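Local coordinates for protein alpha-amylase (Eisenia fetida, PDB 6M4K) that probably hydrolyses internal alpha-1,4-glucosidic linkages of starch and related polysaccharides, as a calcium-containing alpha-amylase of glycoside hydrolase family 13, at residues 143-151 against 159-167; 280-291 against 330-338. One frame throughout, in Å; residues are numbered along the deposited sequence.

Contact 1. Residues 143-151 against 159-167; sequences DCSTSDGEI and EVRNCRLSG. With CA (calcium ion), chain B.
C144 and C163 are joined by a disulfide, SG to SG 2.0 Å with chi3 105°, which ties the loop 143-151 to the first residue past helix 157-162. C144 puts its sulfur opposite its own backbone N (chi1 175°), and C163 keeps its sulfur beside the N.

Backbone bonds make the second tie, a single beta bridge between E150 and R164. R164 N reaches G149 O at 3.0 Å, and I151 N reaches R164 O at 3.1 Å. Side chains brace the turn from within: T146 OG1 donates to E150 O on a lone pair, and D148 OD1, met from above its carboxylate, takes E150 N in an Asx turn.

Apolar packing centres on I151. Its CG1 lies 3.7 Å from C163 CB, while CD1 lies against L165 CB. Nearby, T146 CG2 rests 3.5 Å from E159 CD; the E159 carboxylate itself is held by the backbone N of H152 and D153. The extended E150 side chain lies along S166 and G167, CD 3.4 Å from G167 N; an alanine here would lose this carboxylate arm and would probably leave the backbone of S166 and G167 without its cover.

Water completes the join: one links D143 O to N162 ND2, whose OD1 accepts from W206 NE1, another D148 O to R164 NH1, and a third accepts from S166 N and donates to I151 O. A fourth, bound to V160 O and C163 O, is itself a calcium ligand. R161 O binds the ion directly, with N105, D170 and H204, so covalent, backbone and water links together probably steady this wall of the calcium site.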
loop_
_atom_site.group_PDB
_atom_site.type_symbol
_atom_site.label_atom_id
_atom_site.label_comp_id
_atom_site.label_asym_id
_atom_site.label_seq_id
_atom_site.Cartn_x
_atom_site.Cartn_y
_atom_site.Cartn_z
ATOM N N ASP A 143 18.022 25.103 12.742
ATOM C CA ASP A 143 16.740 24.921 12.081
ATOM C C ASP A 143 15.667 24.361 12.989
ATOM O O ASP A 143 14.484 24.439 12.636
ATOM C CB ASP A 143 16.900 23.970 10.889
ATOM C CG ASP A 143 18.105 24.301 10.051
ATOM O OD1 ASP A 143 18.034 25.280 9.285
ATOM O OD2 ASP A 143 19.123 23.593 10.175
ATOM N N CYS A 144 16.038 23.805 14.134
ATOM C CA CYS A 144 15.107 23.145 15.033
ATOM C C CYS A 144 15.444 23.580 16.449
ATOM O O CYS A 144 16.602 23.483 16.867
ATOM C CB CYS A 144 15.250 21.624 14.902
ATOM S SG CYS A 144 14.252 20.697 16.075
ATOM N N SER A 145 14.441 24.058 17.182
ATOM C CA SER A 145 14.659 24.619 18.508
ATOM C C SER A 145 14.131 23.741 19.636
ATOM O O SER A 145 14.108 24.186 20.789
ATOM C CB SER A 145 14.065 26.027 18.602
ATOM O OG SER A 145 12.664 26.006 18.398
ATOM N N THR A 146 13.707 22.513 19.350
ATOM C CA THR A 146 13.242 21.649 20.427
ATOM C C THR A 146 14.419 21.171 21.272
ATOM O O THR A 146 15.554 21.074 20.800
ATOM C CB THR A 146 12.464 20.455 19.881
ATOM O OG1 THR A 146 13.306 19.683 19.017
ATOM C CG2 THR A 146 11.243 20.925 19.107
ATOM N N SER A 147 14.132 20.865 22.538
ATOM C CA SER A 147 15.202 20.579 23.489
ATOM C C SER A 147 15.971 19.317 23.123
ATOM O O SER A 147 17.184 19.245 23.348
ATOM C CB SER A 147 14.640 20.477 24.908
ATOM O OG SER A 147 13.867 19.300 25.065
ATOM N N ASP A 148 15.295 18.317 22.564
ATOM C CA ASP A 148 15.955 17.088 22.150
ATOM C C ASP A 148 16.191 17.010 20.647
ATOM O O ASP A 148 16.698 15.992 20.169
ATOM C CB ASP A 148 15.164 15.865 22.619
ATOM C CG ASP A 148 13.731 15.865 22.122
ATOM O OD1 ASP A 148 13.359 16.758 21.330
ATOM O OD2 ASP A 148 12.977 14.952 22.525
ATOM N N GLY A 149 15.834 18.048 19.893
ATOM C CA GLY A 149 15.975 18.023 18.451
ATOM C C GLY A 149 14.921 17.221 17.720
ATOM O O GLY A 149 15.011 17.087 16.491
ATOM N N GLU A 150 13.931 16.687 18.423
ATOM C CA GLU A 150 12.914 15.859 17.795
ATOM C C GLU A 150 11.605 16.624 17.649
ATOM O O GLU A 150 11.441 17.742 18.139
ATOM C CB GLU A 150 12.728 14.557 18.579
ATOM C CG GLU A 150 14.039 13.781 18.704
ATOM C CD GLU A 150 13.877 12.390 19.283
ATOM O OE1 GLU A 150 12.728 11.933 19.459
ATOM O OE2 GLU A 150 14.915 11.749 19.560
ATOM N N ILE A 151 10.675 16.009 16.931
ATOM C CA ILE A 151 9.378 16.608 16.660
ATOM C C ILE A 151 8.460 16.307 17.831
ATOM O O ILE A 151 8.394 15.164 18.300
ATOM C CB ILE A 151 8.785 16.048 15.356
ATOM C CG1 ILE A 151 9.744 16.264 14.184
ATOM C CG2 ILE A 151 7.424 16.670 15.084
ATOM C CD1 ILE A 151 9.384 15.440 12.957
ATOM N N GLU A 159 8.453 22.730 12.690
ATOM C CA GLU A 159 8.973 21.671 13.547
ATOM C C GLU A 159 8.797 20.304 12.893
ATOM O O GLU A 159 9.726 19.490 12.869
ATOM C CB GLU A 159 8.279 21.736 14.905
ATOM C CG GLU A 159 8.765 20.740 15.925
ATOM C CD GLU A 159 8.240 21.050 17.316
ATOM O OE1 GLU A 159 8.071 22.247 17.636
ATOM O OE2 GLU A 159 7.992 20.099 18.081
ATOM N N VAL A 160 7.608 20.040 12.343
ATOM C CA VAL A 160 7.348 18.761 11.687
ATOM C C VAL A 160 8.317 18.517 10.536
ATOM O O VAL A 160 8.723 17.372 10.289
ATOM C CB VAL A 160 5.874 18.707 11.235
ATOM C CG1 VAL A 160 5.601 17.443 10.422
ATOM C CG2 VAL A 160 4.951 18.763 12.438
ATOM N N ARG A 161 8.727 19.570 9.835
ATOM C CA ARG A 161 9.550 19.398 8.650
ATOM C C ARG A 161 11.043 19.554 8.905
ATOM O O ARG A 161 11.831 18.939 8.185
ATOM C CB ARG A 161 9.089 20.340 7.528
ATOM C CG ARG A 161 7.765 19.894 6.911
ATOM C CD ARG A 161 7.130 20.933 5.994
ATOM N NE ARG A 161 5.984 20.381 5.273
ATOM C CZ ARG A 161 4.908 21.075 4.921
ATOM N NH1 ARG A 161 4.810 22.357 5.240
ATOM N NH2 ARG A 161 3.918 20.482 4.268
ATOM N N ASN A 162 11.451 20.345 9.896
ATOM C CA ASN A 162 12.869 20.618 10.108
ATOM C C ASN A 162 13.471 19.939 11.328
ATOM O O ASN A 162 14.701 19.924 11.453
ATOM C CB ASN A 162 13.120 22.134 10.152
ATOM C CG ASN A 162 12.882 22.798 8.816
ATOM O OD1 ASN A 162 12.713 22.131 7.800
ATOM N ND2 ASN A 162 12.881 24.130 8.805
ATOM N N CYS A 163 12.662 19.396 12.227
ATOM C CA CYS A 163 13.167 18.627 13.353
ATOM C C CYS A 163 13.225 17.145 12.989
ATOM O O CYS A 163 12.816 16.731 11.901
ATOM C CB CYS A 163 12.336 18.883 14.611
ATOM S SG CYS A 163 12.401 20.601 15.204
ATOM N N ARG A 164 13.751 16.329 13.899
ATOM C CA ARG A 164 14.007 14.926 13.602
ATOM C C ARG A 164 12.815 14.060 13.983
ATOM O O ARG A 164 12.333 14.112 15.119
ATOM C CB ARG A 164 15.231 14.440 14.370
ATOM C CG ARG A 164 16.503 15.147 13.991
ATOM C CD ARG A 164 17.562 14.877 15.042
ATOM N NE ARG A 164 18.831 15.506 14.700
ATOM C CZ ARG A 164 19.862 15.554 15.536
ATOM N NH1 ARG A 164 19.749 15.013 16.737
ATOM N NH2 ARG A 164 20.989 16.138 15.165
ATOM N N LEU A 165 12.362 13.250 13.038
ATOM C CA LEU A 165 11.333 12.265 13.338
ATOM C C LEU A 165 11.962 11.154 14.164
ATOM O O LEU A 165 12.766 10.373 13.650
ATOM C CB LEU A 165 10.782 11.707 12.035
ATOM C CG LEU A 165 9.798 10.550 12.205
ATOM C CD1 LEU A 165 8.576 10.984 13.013
ATOM C CD2 LEU A 165 9.392 10.018 10.843
ATOM N N SER A 166 11.621 11.107 15.452
ATOM C CA SER A 166 12.125 10.080 16.364
ATOM C C SER A 166 13.647 9.966 16.319
ATOM O O SER A 166 14.206 8.874 16.420
ATOM C CB SER A 166 11.464 8.726 16.107
ATOM O OG SER A 166 10.067 8.807 16.315
ATOM N N GLY A 167 14.320 11.100 16.134
ATOM C CA GLY A 167 15.769 11.147 16.125
ATOM C C GLY A 167 16.437 10.869 14.792
ATOM O O GLY A 167 17.670 10.953 14.709
HETATM CA CA CA B . 12.455 16.800 7.263
HETATM O O HOH W 1 13.701 26.055 10.657
HETATM O O HOH W 2 17.494 13.930 18.218
HETATM O O HOH W 3 9.769 12.748 16.944
HETATM O O HOH W 4 11.327 16.334 9.524
HETATM O O HOH W 5 12.651 18.752 5.688
HETATM O O HOH W 6 14.266 16.312 5.620
#

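Contact 2. Residues 280-291 against 330-338; sequences LVNFGEGWGQLS and AFELAWDYG
The F283 ring meets F331 across the contact as the face of an offset edge-to-face pair: the edge of F331 is turned toward it, centroids 5.9 Å apart and planes at 71°. L280 comes over a face of F331, its CD1 standing 3.8 Å from the ring centroid, almost on the normal. The opposite face of F331 has W335 CB near its rim, so both faces of the phenyl group are covered.

W335 is turned so that the edge of its indole faces the backbone of 280-291. NE1 donates to F283 O at 2.9 Å; the oxygen lies in the indole plane, but the donor stands above the carbonyl plane, 48° out of it. Farther along, CH2 comes to V281 O. F283 itself meets this indole obliquely, with NE1 near the plane of the phenyl ring at its edge.

Y337 CG is anti to the backbone N (chi1 177°), sending the ring across the loop, where G284, lacking a side chain, sets its CA over one face, 3.8 Å from the centroid. The F283 and Y337 side chains cross at about a right angle. At the far end, Y337 OH donates to L290 O, 2.7 Å away; Q289 OE1 lies 3.1 Å from the same OH, while Q289 NE2 is bonded to N264 of helix 259-270.

F283, F331, W335 and Y337 thus form an aromatic cluster that joins the loop leading into strand 295-297 to the end of helix 322-334, in the outer layer of the TIM barrel; F419 adds an edge-to-face partner to W335. Indole and phenol donors serve loop carbonyls from within this largely buried packing, so the rings probably hold the loop's backbone through these two bonds as well as pack against it.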
loop_
_atom_site.group_PDB
_atom_site.type_symbol
_atom_site.label_atom_id
_atom_site.label_comp_id
_atom_site.label_asym_id
_atom_site.label_seq_id
_atom_site.Cartn_x
_atom_site.Cartn_y
_atom_site.Cartn_z
ATOM N N LEU A 280 -21.755 3.648 4.082
ATOM C CA LEU A 280 -20.829 3.681 2.952
ATOM C C LEU A 280 -21.479 4.131 1.653
ATOM O O LEU A 280 -20.784 4.204 0.634
ATOM C CB LEU A 280 -20.182 2.309 2.770
ATOM C CG LEU A 280 -19.304 1.844 3.932
ATOM C CD1 LEU A 280 -18.778 0.440 3.684
ATOM C CD2 LEU A 280 -18.148 2.818 4.176
ATOM N N VAL A 281 -22.786 4.422 1.660
ATOM C CA VAL A 281 -23.498 4.819 0.446
ATOM C C VAL A 281 -22.784 5.947 -0.297
ATOM O O VAL A 281 -22.812 6.004 -1.532
ATOM C CB VAL A 281 -24.968 5.166 0.788
ATOM C CG1 VAL A 281 -25.048 6.356 1.741
ATOM C CG2 VAL A 281 -25.788 5.422 -0.470
ATOM N N ASN A 282 -22.124 6.847 0.429
ATOM C CA ASN A 282 -21.424 7.980 -0.167
ATOM C C ASN A 282 -19.925 7.946 0.130
ATOM O O ASN A 282 -19.263 8.992 0.158
ATOM C CB ASN A 282 -22.024 9.295 0.329
ATOM C CG ASN A 282 -21.774 9.519 1.815
ATOM O OD1 ASN A 282 -21.582 8.567 2.584
ATOM N ND2 ASN A 282 -21.756 10.787 2.222
ATOM N N PHE A 283 -19.370 6.760 0.354
ATOM C CA PHE A 283 -17.973 6.669 0.743
ATOM C C PHE A 283 -17.057 7.250 -0.329
ATOM O O PHE A 283 -17.254 7.052 -1.528
ATOM C CB PHE A 283 -17.581 5.220 1.000
ATOM C CG PHE A 283 -16.151 5.087 1.428
ATOM C CD1 PHE A 283 -15.758 5.515 2.685
ATOM C CD2 PHE A 283 -15.189 4.600 0.558
ATOM C CE1 PHE A 283 -14.426 5.434 3.081
ATOM C CE2 PHE A 283 -13.864 4.522 0.951
ATOM C CZ PHE A 283 -13.491 4.938 2.212
ATOM N N GLY A 284 -16.028 7.953 0.131
ATOM C CA GLY A 284 -15.035 8.524 -0.753
ATOM C C GLY A 284 -14.731 9.940 -0.335
ATOM O O GLY A 284 -14.675 10.247 0.860
ATOM N N GLU A 285 -14.564 10.813 -1.333
ATOM C CA GLU A 285 -14.204 12.200 -1.065
ATOM C C GLU A 285 -15.188 12.867 -0.110
ATOM O O GLU A 285 -14.783 13.694 0.713
ATOM C CB GLU A 285 -14.123 12.970 -2.389
ATOM C CG GLU A 285 -13.598 14.398 -2.264
ATOM C CD GLU A 285 -13.454 15.096 -3.606
ATOM O OE1 GLU A 285 -13.693 14.458 -4.655
ATOM O OE2 GLU A 285 -13.084 16.290 -3.602
ATOM N N GLY A 286 -16.471 12.507 -0.187
ATOM C CA GLY A 286 -17.490 13.125 0.648
ATOM C C GLY A 286 -17.373 12.809 2.124
ATOM O O GLY A 286 -18.023 13.466 2.948
ATOM N N TRP A 287 -16.566 11.819 2.486
ATOM C CA TRP A 287 -16.271 11.573 3.891
ATOM C C TRP A 287 -15.192 12.501 4.431
ATOM O O TRP A 287 -14.657 12.242 5.511
ATOM C CB TRP A 287 -15.886 10.104 4.100
ATOM C CG TRP A 287 -17.069 9.187 4.197
ATOM C CD1 TRP A 287 -18.155 9.144 3.361
ATOM C CD2 TRP A 287 -17.291 8.182 5.194
ATOM N NE1 TRP A 287 -19.027 8.172 3.781
ATOM C CE2 TRP A 287 -18.523 7.567 4.902
ATOM C CE3 TRP A 287 -16.564 7.743 6.307
ATOM C CZ2 TRP A 287 -19.046 6.537 5.685
ATOM C CZ3 TRP A 287 -17.086 6.727 7.086
ATOM C CH2 TRP A 287 -18.314 6.132 6.768
ATOM N N GLY A 288 -14.870 13.582 3.722
ATOM C CA GLY A 288 -13.769 14.430 4.133
ATOM C C GLY A 288 -12.412 13.914 3.713
ATOM O O GLY A 288 -11.405 14.223 4.363
ATOM N N GLN A 289 -12.358 13.126 2.646
ATOM C CA GLN A 289 -11.128 12.518 2.154
ATOM C C GLN A 289 -10.678 13.221 0.880
ATOM O O GLN A 289 -11.385 14.061 0.313
ATOM C CB GLN A 289 -11.336 11.017 1.897
ATOM C CG GLN A 289 -11.795 10.254 3.133
ATOM C CD GLN A 289 -11.918 8.743 2.925
ATOM O OE1 GLN A 289 -11.679 8.212 1.828
ATOM N NE2 GLN A 289 -12.263 8.039 3.988
ATOM N N LEU A 290 -9.476 12.875 0.431
ATOM C CA LEU A 290 -8.979 13.345 -0.852
ATOM C C LEU A 290 -9.900 12.880 -1.975
ATOM O O LEU A 290 -10.630 11.892 -1.851
ATOM C CB LEU A 290 -7.596 12.747 -1.119
ATOM C CG LEU A 290 -6.484 13.174 -0.170
ATOM C CD1 LEU A 290 -5.168 12.486 -0.519
ATOM C CD2 LEU A 290 -6.342 14.692 -0.188
ATOM N N SER A 291 -9.859 13.593 -3.094
ATOM C CA SER A 291 -10.527 13.084 -4.280
ATOM C C SER A 291 -9.895 11.759 -4.692
ATOM O O SER A 291 -8.697 11.525 -4.500
ATOM C CB SER A 291 -10.439 14.086 -5.436
ATOM O OG SER A 291 -9.196 13.998 -6.113
ATOM N N ALA A 330 -12.793 -6.359 0.028
ATOM C CA ALA A 330 -13.749 -6.585 -1.050
ATOM C C ALA A 330 -14.517 -5.315 -1.371
ATOM O O ALA A 330 -14.709 -4.972 -2.542
ATOM C CB ALA A 330 -14.714 -7.711 -0.677
ATOM N N PHE A 331 -14.993 -4.612 -0.341
ATOM C CA PHE A 331 -15.649 -3.335 -0.582
ATOM C C PHE A 331 -14.733 -2.377 -1.335
ATOM O O PHE A 331 -15.140 -1.768 -2.333
ATOM C CB PHE A 331 -16.134 -2.694 0.722
ATOM C CG PHE A 331 -16.748 -1.345 0.493
ATOM C CD1 PHE A 331 -18.056 -1.242 0.052
ATOM C CD2 PHE A 331 -15.998 -0.187 0.643
ATOM C CE1 PHE A 331 -18.620 -0.011 -0.203
ATOM C CE2 PHE A 331 -16.555 1.054 0.367
ATOM C CZ PHE A 331 -17.868 1.140 -0.047
ATOM N N GLU A 332 -13.501 -2.215 -0.853
ATOM C CA GLU A 332 -12.567 -1.273 -1.468
ATOM C C GLU A 332 -12.329 -1.597 -2.940
ATOM O O GLU A 332 -12.227 -0.689 -3.774
ATOM C CB GLU A 332 -11.265 -1.303 -0.673
ATOM C CG GLU A 332 -10.050 -0.756 -1.371
ATOM C CD GLU A 332 -8.813 -1.080 -0.586
ATOM O OE1 GLU A 332 -8.389 -0.218 0.185
ATOM O OE2 GLU A 332 -8.296 -2.220 -0.727
ATOM N N LEU A 333 -12.255 -2.885 -3.279
ATOM C CA LEU A 333 -11.983 -3.315 -4.647
ATOM C C LEU A 333 -13.212 -3.189 -5.531
ATOM O O LEU A 333 -13.076 -2.963 -6.736
ATOM C CB LEU A 333 -11.484 -4.762 -4.646
ATOM C CG LEU A 333 -10.014 -4.902 -4.228
ATOM C CD1 LEU A 333 -9.686 -6.348 -3.916
ATOM C CD2 LEU A 333 -9.097 -4.383 -5.338
ATOM N N ALA A 334 -14.408 -3.357 -4.967
ATOM C CA ALA A 334 -15.631 -3.239 -5.749
ATOM C C ALA A 334 -16.056 -1.797 -5.953
ATOM O O ALA A 334 -16.799 -1.516 -6.900
ATOM C CB ALA A 334 -16.768 -3.982 -5.043
ATOM N N TRP A 335 -15.637 -0.894 -5.080
ATOM C CA TRP A 335 -15.986 0.516 -5.151
ATOM C C TRP A 335 -15.152 1.191 -6.238
ATOM O O TRP A 335 -14.326 0.571 -6.907
ATOM C CB TRP A 335 -15.745 1.168 -3.789
ATOM C CG TRP A 335 -16.550 2.392 -3.441
ATOM C CD1 TRP A 335 -16.061 3.633 -3.130
ATOM C CD2 TRP A 335 -17.971 2.472 -3.288
ATOM N NE1 TRP A 335 -17.093 4.480 -2.809
ATOM C CE2 TRP A 335 -18.276 3.790 -2.901
ATOM C CE3 TRP A 335 -19.018 1.555 -3.451
ATOM C CZ2 TRP A 335 -19.581 4.212 -2.668
ATOM C CZ3 TRP A 335 -20.306 1.970 -3.213
ATOM C CH2 TRP A 335 -20.582 3.288 -2.837
ATOM N N ASP A 336 -15.396 2.484 -6.445
ATOM C CA ASP A 336 -14.603 3.283 -7.383
ATOM C C ASP A 336 -14.088 4.483 -6.606
ATOM O O ASP A 336 -14.773 5.504 -6.492
ATOM C CB ASP A 336 -15.422 3.700 -8.593
ATOM C CG ASP A 336 -14.591 4.433 -9.631
ATOM O OD1 ASP A 336 -13.346 4.385 -9.545
ATOM O OD2 ASP A 336 -15.179 5.054 -10.537
ATOM N N TYR A 337 -12.890 4.345 -6.056
ATOM C CA TYR A 337 -12.284 5.399 -5.262
ATOM C C TYR A 337 -10.815 5.082 -5.023
ATOM O O TYR A 337 -10.470 4.151 -4.276
ATOM C CB TYR A 337 -12.991 5.595 -3.911
ATOM C CG TYR A 337 -12.310 6.639 -3.045
ATOM C CD1 TYR A 337 -12.432 7.997 -3.333
ATOM C CD2 TYR A 337 -11.517 6.266 -1.963
ATOM C CE1 TYR A 337 -11.802 8.956 -2.555
ATOM C CE2 TYR A 337 -10.884 7.210 -1.188
ATOM C CZ TYR A 337 -11.012 8.554 -1.488
ATOM O OH TYR A 337 -10.368 9.464 -0.688
ATOM N N GLY A 338 -9.933 5.850 -5.657
ATOM C CA GLY A 338 -8.515 5.771 -5.386
ATOM C C GLY A 338 -7.811 4.677 -6.162
ATOM O O GLY A 338 -8.412 3.770 -6.735
#

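Following the chain from the N terminus, contact 1 comes first: the loop after strand 120-122 turns back through residues 152-158 and is closed by 159-167, at the end of helix 157-162. It is a short, local closure beside the calcium ion. The chain then runs on through barrel strands 196-199, 232-235 and 255-257 before contact 2 opens. There 280-291, leading into strand 295-297, meets 330-338, which ends helix 322-334 and leads into strand 339-344, closing a loop of 38 intervening residues. The two contacts are in series, neither nesting nor crossing. Their centres lie 35 Å apart, with nearest atoms about 13 Å apart, and contact 2 joins connections around the last two barrel strands.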